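Side-chain contacts in fructose-bisphosphatase (Pyrococcus horikoshii, PDB 1VDW), which probably hydrolyses fructose 1,6-bisphosphate to fructose 6-phosphate and phosphate with the help of magnesium: residues A[53-58]-A[71-76]; A[180-183]-A[189-192]; A[222-227]-A[232-237]. All blocks are in the same frame, centred on the assembly; numbering follows the deposited sequence.

Interaction 1. Residues A[53-58]-A[71-76]; sequences IIISKF and GRIDQG
Ile55 on helix 45-60 and Ile73 on strand 71-73 meet at a slant, the side-branch methyl CG2 of Ile55 lying 4.2 Å from the end methyl CD1 of Ile73. The two backbones keep well apart here, with 9.8 Å between the CA atoms of Ile55 and Ile73, so branched side chains must span the gap. Ile73 does so by stretching: its CG1 stands anti to the carbonyl carbon, and chi2 of 178° carries CD1 straight out toward the helix. The inner part of the contact is the close one. Ile55 is buried among Val65, Ser67 and Val83, and Phe58 turns its ring from the strand to pack against Val65, Val81 and helix 3-20.

Toward solvent the fit becomes looser and more polar. Gln75 NE2 stays 4.2 Å from Phe58 O, too far for a bond, and donates instead to the carbonyl oxygens of Lys59, in the last turn of the helix, and Val63, just beyond it. Next to it the exposed Asp74 takes the N-H of Gly76 on OD2 at 2.8 Å, closing an Asx turn whose last residue, Gly76, has positive phi. An apolar inner side and a polar margin thus join helix to strand, an arrangement that belongs to the alpha/beta layering of the inositol monophosphatase fold, where helices pack over the large mixed sheet.

Interaction 2. Residues A[180-183]-A[189-192]; sequences AYLA and AVVD
Leu182 meets Ala189 and Val190 without any aromatic face or edge taking part, for the flat side chains of these segments look elsewhere. Tyr181 is one residue earlier in the helix; even its CB stays 6.5 Å from Val190 CG2, and the ring lies farther off. That ring packs among Phe98, Arg123 and Tyr125 and reaches Pro97 of the second subunit, while its hydroxyl is hydrogen-bonded to Glu118. The carboxylate of Asp192, at the other end of the strand segment, forms a salt bridge with Arg194. What remains is aliphatic carbon set against a valine methyl and the backbone of Ala189.

Leu182 uses both ends of its side chain. CB rests against Val190 CG2 at 4.0 Å, and CD1 lies over the start of the strand, 3.9 Å from Ala189 N and 4.1 Å from Ala189 CA. With CG anti to the backbone N (chi1 168°), the isobutyl group leaves the helix toward the strand, and CD1 can extend past Val190 to the preceding residue. Val190 answers with CG2, the methyl anti to its own carbonyl carbon. The methyl of Ala189 points away from the helix and packs beside Ile151 and Ala239, so this residue offers Leu182 its backbone.

The main chain of strand 189-193 is meanwhile engaged in the sheet: Ala189 pairs with Ser152, and Val190 with Ala238. Helix 175-184 therefore lies on a strand that has neighbours along both edges. All three touching residues are buried, and the side-chain groups that meet are apolar; complementary shape and exclusion of water, not directional bonds, are what set this helix against its strand.

Interaction 3. Residues A[222-227]-A[232-237]; sequences KDVEIT and EKVNII
Val224, Glu232 and Thr227 carry this contact, the first by apolar packing and the other two through a polar bridge. Val224, buried, sets CG2 against Ile236 CG2 at 4.1 Å, the two side chains meeting at a slant.

From Val224 to Thr227 the chain runs nearly antiparallel to 232-236 (159° between their end-to-end directions) but is not its neighbour in the sheet: the backbone of Val224 pairs with Val216 on strand 215-217. It is part of the long connection between strands 215-217 and 234-239, neighbours in the five-stranded mixed sheet, and it passes back beside the second of them.

Where the two segments come closest along the chain, Thr227 OG1 donates a short hydrogen bond of 2.5 Å to Glu232 OE2, approaching from above the carboxylate plane, 46° out of it. Chi1 of 64° places OG1 between the backbone N and the carbonyl carbon, leaving the CG2 methyl beside the same carboxylate. Glu232, fully extended, gives its other oxygen to a water, which donates to Glu232 OE1 and to Glu225 O, 3.0 Å each. Were Glu232 replaced by an alanine, the Thr227 hydroxyl would probably lose its acceptor and the water one of its two holds. Thr227 also packs on Pro199 of helix 199-211.

Overall arrangement
Along the chain the three contacts follow one another, each closing before the next opens. Interaction 1 belongs to the eight-stranded mixed sheet and stands apart, its centre about 27 Å from that of interaction 2, on the other side of the chain's centre, and about 22 Å from that of interaction 3. Interactions 2 and 3 share the five-stranded sheet, with centres about 14 Å apart: strands 189-193 and 234-239 are neighbours, Asp192 N probably bonds to Ile236 O at 2.9 Å, and Val190 packs on Ile236. Asp84 ends strand 79-84 of the larger sheet and Glu68 follows strand 64-67, while Asp201 lies on helix 199-211, which packs on strand 234-239; the predicted magnesium ligands are thus probably drawn from both layers.

Interaction 1. Residues A[53-58]-A[71-76]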
loop_
_atom_site.group_PDB
_atom_site.type_symbol
_atom_site.label_atom_id
_atom_site.label_comp_id
_atom_site.label_asym_id
_atom_site.label_seq_id
_atom_site.Cartn_x
_atom_site.Cartn_y
_atom_site.Cartn_z
ATOM N N ILE A 53 -23.530 4.260 9.384
ATOM C CA ILE A 53 -23.057 4.670 10.698
ATOM C C ILE A 53 -22.537 6.099 10.795
ATOM O O ILE A 53 -22.809 6.792 11.777
ATOM C CB ILE A 53 -21.959 3.709 11.220
ATOM C CG1 ILE A 53 -20.775 3.684 10.252
ATOM C CG2 ILE A 53 -22.536 2.312 11.394
ATOM C CD1 ILE A 53 -19.639 2.784 10.700
ATOM N N ILE A 54 -21.813 6.556 9.781
ATOM C CA ILE A 54 -21.251 7.897 9.825
ATOM C C ILE A 54 -22.183 9.012 9.349
ATOM O O ILE A 54 -22.257 10.067 9.978
ATOM C CB ILE A 54 -19.928 7.956 9.026
ATOM C CG1 ILE A 54 -19.192 9.260 9.333
ATOM C CG2 ILE A 54 -20.210 7.835 7.537
ATOM C CD1 ILE A 54 -17.774 9.297 8.810
ATOM N N ILE A 55 -22.895 8.789 8.251
ATOM C CA ILE A 55 -23.796 9.813 7.741
ATOM C C ILE A 55 -24.916 10.108 8.731
ATOM O O ILE A 55 -25.250 11.269 8.975
ATOM C CB ILE A 55 -24.410 9.397 6.388
ATOM C CG1 ILE A 55 -23.298 9.223 5.349
ATOM C CG2 ILE A 55 -25.416 10.443 5.927
ATOM C CD1 ILE A 55 -22.433 10.458 5.153
ATOM N N SER A 56 -25.490 9.057 9.308
ATOM C CA SER A 56 -26.568 9.225 10.274
ATOM C C SER A 56 -26.069 10.039 11.462
ATOM O O SER A 56 -26.778 10.899 11.984
ATOM C CB SER A 56 -27.065 7.860 10.757
ATOM O OG SER A 56 -26.039 7.154 11.430
ATOM N N LYS A 57 -24.839 9.765 11.877
ATOM C CA LYS A 57 -24.223 10.457 13.001
ATOM C C LYS A 57 -24.267 11.973 12.825
ATOM O O LYS A 57 -24.741 12.700 13.700
ATOM C CB LYS A 57 -22.769 9.998 13.148
ATOM C CG LYS A 57 -22.022 10.594 14.328
ATOM C CD LYS A 57 -22.516 10.031 15.651
ATOM C CE LYS A 57 -21.602 10.449 16.796
ATOM N NZ LYS A 57 -22.039 9.887 18.105
ATOM N N PHE A 58 -23.782 12.449 11.683
ATOM C CA PHE A 58 -23.760 13.880 11.409
ATOM C C PHE A 58 -25.129 14.447 11.057
ATOM O O PHE A 58 -25.436 15.590 11.398
ATOM C CB PHE A 58 -22.752 14.176 10.298
ATOM C CG PHE A 58 -21.328 13.925 10.705
ATOM C CD1 PHE A 58 -20.720 14.721 11.672
ATOM C CD2 PHE A 58 -20.606 12.873 10.155
ATOM C CE1 PHE A 58 -19.415 14.473 12.088
ATOM C CE2 PHE A 58 -19.298 12.615 10.564
ATOM C CZ PHE A 58 -18.701 13.418 11.534
ATOM N N GLY A 71 -24.517 12.888 -1.838
ATOM C CA GLY A 71 -24.512 14.239 -2.366
ATOM C C GLY A 71 -24.347 15.274 -1.271
ATOM O O GLY A 71 -23.375 15.241 -0.518
ATOM N N ARG A 72 -25.300 16.194 -1.175
ATOM C CA ARG A 72 -25.237 17.234 -0.159
ATOM C C ARG A 72 -26.548 17.373 0.604
ATOM O O ARG A 72 -27.591 17.665 0.019
ATOM C CB ARG A 72 -24.873 18.576 -0.800
ATOM C CG ARG A 72 -24.812 19.736 0.182
ATOM C CD ARG A 72 -24.394 21.022 -0.510
ATOM N NE ARG A 72 -24.396 22.160 0.404
ATOM C CZ ARG A 72 -24.063 23.399 0.053
ATOM N NH1 ARG A 72 -23.699 23.662 -1.195
ATOM N NH2 ARG A 72 -24.097 24.377 0.948
ATOM N N ILE A 73 -26.485 17.156 1.914
ATOM C CA ILE A 73 -27.657 17.272 2.770
ATOM C C ILE A 73 -27.639 18.659 3.400
ATOM O O ILE A 73 -26.828 18.940 4.283
ATOM C CB ILE A 73 -27.647 16.216 3.898
ATOM C CG1 ILE A 73 -27.592 14.809 3.298
ATOM C CG2 ILE A 73 -28.894 16.371 4.765
ATOM C CD1 ILE A 73 -27.524 13.701 4.335
ATOM N N ASP A 74 -28.531 19.526 2.934
ATOM C CA ASP A 74 -28.619 20.886 3.449
ATOM C C ASP A 74 -29.634 20.946 4.582
ATOM O O ASP A 74 -30.818 20.684 4.376
ATOM C CB ASP A 74 -29.040 21.843 2.328
ATOM C CG ASP A 74 -29.148 23.285 2.796
ATOM O OD1 ASP A 74 -29.584 24.135 1.990
ATOM O OD2 ASP A 74 -28.798 23.574 3.961
ATOM N N GLN A 75 -29.165 21.281 5.779
ATOM C CA GLN A 75 -30.045 21.383 6.936
ATOM C C GLN A 75 -30.010 22.798 7.506
ATOM O O GLN A 75 -30.335 23.014 8.672
ATOM C CB GLN A 75 -29.638 20.380 8.021
ATOM C CG GLN A 75 -29.478 18.948 7.531
ATOM C CD GLN A 75 -29.645 17.934 8.645
ATOM O OE1 GLN A 75 -30.766 17.608 9.038
ATOM N NE2 GLN A 75 -28.529 17.437 9.170
ATOM N N GLY A 76 -29.608 23.755 6.675
ATOM C CA GLY A 76 -29.542 25.141 7.103
ATOM C C GLY A 76 -28.651 25.350 8.312
ATOM O O GLY A 76 -28.884 26.250 9.121
#

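Interaction 2. Residues A[180-183]-A[189-192]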
loop_
_atom_site.group_PDB
_atom_site.type_symbol
_atom_site.label_atom_id
_atom_site.label_comp_id
_atom_site.label_asym_id
_atom_site.label_seq_id
_atom_site.Cartn_x
_atom_site.Cartn_y
_atom_site.Cartn_z
ATOM N N ALA A 180 -2.255 11.768 4.520
ATOM C CA ALA A 180 -1.887 11.681 5.930
ATOM C C ALA A 180 -0.408 11.298 6.041
ATOM O O ALA A 180 0.305 11.778 6.926
ATOM C CB ALA A 180 -2.755 10.644 6.641
ATOM N N TYR A 181 0.047 10.421 5.150
ATOM C CA TYR A 181 1.442 9.996 5.157
ATOM C C TYR A 181 2.333 11.186 4.829
ATOM O O TYR A 181 3.403 11.348 5.415
ATOM C CB TYR A 181 1.677 8.869 4.151
ATOM C CG TYR A 181 1.082 7.527 4.540
ATOM C CD1 TYR A 181 0.459 7.327 5.775
ATOM C CD2 TYR A 181 1.137 6.454 3.653
ATOM C CE1 TYR A 181 -0.099 6.085 6.111
ATOM C CE2 TYR A 181 0.586 5.221 3.976
ATOM C CZ TYR A 181 -0.028 5.044 5.202
ATOM O OH TYR A 181 -0.580 3.816 5.488
ATOM N N LEU A 182 1.899 12.010 3.879
ATOM C CA LEU A 182 2.648 13.212 3.533
ATOM C C LEU A 182 2.720 14.111 4.772
ATOM O O LEU A 182 3.777 14.654 5.106
ATOM C CB LEU A 182 1.940 13.956 2.401
ATOM C CG LEU A 182 2.415 15.379 2.095
ATOM C CD1 LEU A 182 3.850 15.360 1.592
ATOM C CD2 LEU A 182 1.485 15.998 1.064
ATOM N N ALA A 183 1.592 14.234 5.463
ATOM C CA ALA A 183 1.497 15.080 6.644
ATOM C C ALA A 183 2.450 14.704 7.769
ATOM O O ALA A 183 2.909 15.576 8.508
ATOM C CB ALA A 183 0.065 15.086 7.160
ATOM N N ALA A 189 5.577 13.840 -1.506
ATOM C CA ALA A 189 4.509 14.414 -2.319
ATOM C C ALA A 189 3.424 13.393 -2.640
ATOM O O ALA A 189 3.641 12.181 -2.553
ATOM C CB ALA A 189 5.087 14.979 -3.627
ATOM N N VAL A 190 2.253 13.910 -2.991
ATOM C CA VAL A 190 1.095 13.117 -3.389
ATOM C C VAL A 190 0.609 13.796 -4.660
ATOM O O VAL A 190 0.259 14.980 -4.656
ATOM C CB VAL A 190 -0.023 13.141 -2.331
ATOM C CG1 VAL A 190 -1.245 12.392 -2.850
ATOM C CG2 VAL A 190 0.473 12.497 -1.046
ATOM N N VAL A 191 0.593 13.036 -5.744
ATOM C CA VAL A 191 0.212 13.556 -7.045
ATOM C C VAL A 191 -0.897 12.720 -7.656
ATOM O O VAL A 191 -0.718 11.526 -7.893
ATOM C CB VAL A 191 1.426 13.532 -7.998
ATOM C CG1 VAL A 191 1.048 14.110 -9.358
ATOM C CG2 VAL A 191 2.579 14.297 -7.382
ATOM N N ASP A 192 -2.051 13.333 -7.890
ATOM C CA ASP A 192 -3.165 12.626 -8.509
ATOM C C ASP A 192 -3.722 13.537 -9.585
ATOM O O ASP A 192 -4.363 14.552 -9.289
ATOM C CB ASP A 192 -4.257 12.301 -7.490
ATOM C CG ASP A 192 -5.311 11.349 -8.045
ATOM O OD1 ASP A 192 -5.649 11.454 -9.246
ATOM O OD2 ASP A 192 -5.807 10.503 -7.272
#

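Interaction 3. Residues A[222-227]-A[232-237]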
loop_
_atom_site.group_PDB
_atom_site.type_symbol
_atom_site.label_atom_id
_atom_site.label_comp_id
_atom_site.label_asym_id
_atom_site.label_seq_id
_atom_site.Cartn_x
_atom_site.Cartn_y
_atom_site.Cartn_z
ATOM N N LYS A 222 -2.422 26.730 -8.341
ATOM C CA LYS A 222 -3.127 27.509 -7.329
ATOM C C LYS A 222 -3.528 26.617 -6.166
ATOM O O LYS A 222 -3.793 25.427 -6.350
ATOM C CB LYS A 222 -4.381 28.149 -7.928
ATOM C CG LYS A 222 -4.107 29.247 -8.944
ATOM C CD LYS A 222 -3.491 30.464 -8.267
ATOM C CE LYS A 222 -3.373 31.638 -9.229
ATOM N NZ LYS A 222 -2.811 32.840 -8.551
ATOM N N ASP A 223 -3.574 27.189 -4.969
ATOM C CA ASP A 223 -3.957 26.425 -3.791
ATOM C C ASP A 223 -5.308 25.769 -4.008
ATOM O O ASP A 223 -6.243 26.395 -4.506
ATOM C CB ASP A 223 -4.025 27.324 -2.552
ATOM C CG ASP A 223 -2.659 27.760 -2.077
ATOM O OD1 ASP A 223 -1.754 26.904 -2.010
ATOM O OD2 ASP A 223 -2.489 28.957 -1.760
ATOM N N VAL A 224 -5.403 24.499 -3.638
ATOM C CA VAL A 224 -6.649 23.767 -3.788
ATOM C C VAL A 224 -7.693 24.326 -2.829
ATOM O O VAL A 224 -7.399 24.595 -1.668
ATOM C CB VAL A 224 -6.444 22.266 -3.492
ATOM C CG1 VAL A 224 -7.781 21.534 -3.524
ATOM C CG2 VAL A 224 -5.493 21.671 -4.516
ATOM N N GLU A 225 -8.909 24.515 -3.333
ATOM C CA GLU A 225 -10.003 25.024 -2.518
ATOM C C GLU A 225 -11.039 23.924 -2.342
ATOM O O GLU A 225 -11.605 23.437 -3.318
ATOM C CB GLU A 225 -10.661 26.235 -3.182
ATOM C CG GLU A 225 -9.761 27.450 -3.311
ATOM C CD GLU A 225 -10.500 28.663 -3.844
ATOM O OE1 GLU A 225 -11.075 28.572 -4.950
ATOM O OE2 GLU A 225 -10.504 29.708 -3.158
ATOM N N ILE A 226 -11.280 23.531 -1.099
ATOM C CA ILE A 226 -12.258 22.489 -0.827
ATOM C C ILE A 226 -13.658 23.074 -0.946
ATOM O O ILE A 226 -14.028 23.978 -0.197
ATOM C CB ILE A 226 -12.080 21.900 0.590
ATOM C CG1 ILE A 226 -10.686 21.279 0.726
ATOM C CG2 ILE A 226 -13.159 20.861 0.861
ATOM C CD1 ILE A 226 -10.390 20.194 -0.292
ATOM N N THR A 227 -14.428 22.561 -1.899
ATOM C CA THR A 227 -15.791 23.030 -2.112
ATOM C C THR A 227 -16.758 22.000 -1.548
ATOM O O THR A 227 -16.397 20.836 -1.359
ATOM C CB THR A 227 -16.096 23.215 -3.607
ATOM O OG1 THR A 227 -16.015 21.948 -4.270
ATOM C CG2 THR A 227 -15.106 24.180 -4.239
ATOM N N GLU A 232 -17.802 17.436 -8.167
ATOM C CA GLU A 232 -16.675 18.156 -8.750
ATOM C C GLU A 232 -15.419 17.284 -8.801
ATOM O O GLU A 232 -15.036 16.677 -7.800
ATOM C CB GLU A 232 -16.399 19.422 -7.935
ATOM C CG GLU A 232 -15.119 20.150 -8.305
ATOM C CD GLU A 232 -14.915 21.410 -7.485
ATOM O OE1 GLU A 232 -13.807 21.986 -7.539
ATOM O OE2 GLU A 232 -15.865 21.827 -6.790
ATOM N N LYS A 233 -14.782 17.223 -9.967
ATOM C CA LYS A 233 -13.564 16.431 -10.129
ATOM C C LYS A 233 -12.369 17.295 -9.764
ATOM O O LYS A 233 -12.297 18.460 -10.154
ATOM C CB LYS A 233 -13.428 15.942 -11.573
ATOM C CG LYS A 233 -14.561 15.045 -12.039
ATOM C CD LYS A 233 -14.634 13.769 -11.215
ATOM C CE LYS A 233 -15.808 12.901 -11.645
ATOM N NZ LYS A 233 -17.112 13.594 -11.450
ATOM N N VAL A 234 -11.428 16.731 -9.018
ATOM C CA VAL A 234 -10.260 17.488 -8.606
ATOM C C VAL A 234 -8.944 16.748 -8.809
ATOM O O VAL A 234 -8.882 15.518 -8.739
ATOM C CB VAL A 234 -10.372 17.898 -7.112
ATOM C CG1 VAL A 234 -10.511 16.660 -6.245
ATOM C CG2 VAL A 234 -9.156 18.709 -6.695
ATOM N N ASN A 235 -7.898 17.520 -9.075
ATOM C CA ASN A 235 -6.551 16.995 -9.253
ATOM C C ASN A 235 -5.704 17.677 -8.200
ATOM O O ASN A 235 -5.895 18.860 -7.913
ATOM C CB ASN A 235 -6.006 17.344 -10.634
ATOM C CG ASN A 235 -6.751 16.649 -11.739
ATOM O OD1 ASN A 235 -6.796 15.423 -11.796
ATOM N ND2 ASN A 235 -7.350 17.432 -12.630
ATOM N N ILE A 236 -4.770 16.941 -7.616
ATOM C CA ILE A 236 -3.928 17.536 -6.601
ATOM C C ILE A 236 -2.448 17.235 -6.751
ATOM O O ILE A 236 -2.045 16.159 -7.206
ATOM C CB ILE A 236 -4.351 17.093 -5.185
ATOM C CG1 ILE A 236 -4.236 15.572 -5.061
ATOM C CG2 ILE A 236 -5.770 17.565 -4.891
ATOM C CD1 ILE A 236 -4.497 15.048 -3.656
ATOM N N ILE A 237 -1.650 18.226 -6.381
ATOM C CA ILE A 237 -0.208 18.107 -6.362
ATOM C C ILE A 237 0.132 18.683 -4.993
ATOM O O ILE A 237 0.125 19.905 -4.801
ATOM C CB ILE A 237 0.481 18.937 -7.465
ATOM C CG1 ILE A 237 0.051 18.446 -8.851
ATOM C CG2 ILE A 237 1.987 18.807 -7.331
ATOM C CD1 ILE A 237 -1.354 18.846 -9.255
HETATM O O HOH W 1 -12.033 23.977 -6.199
#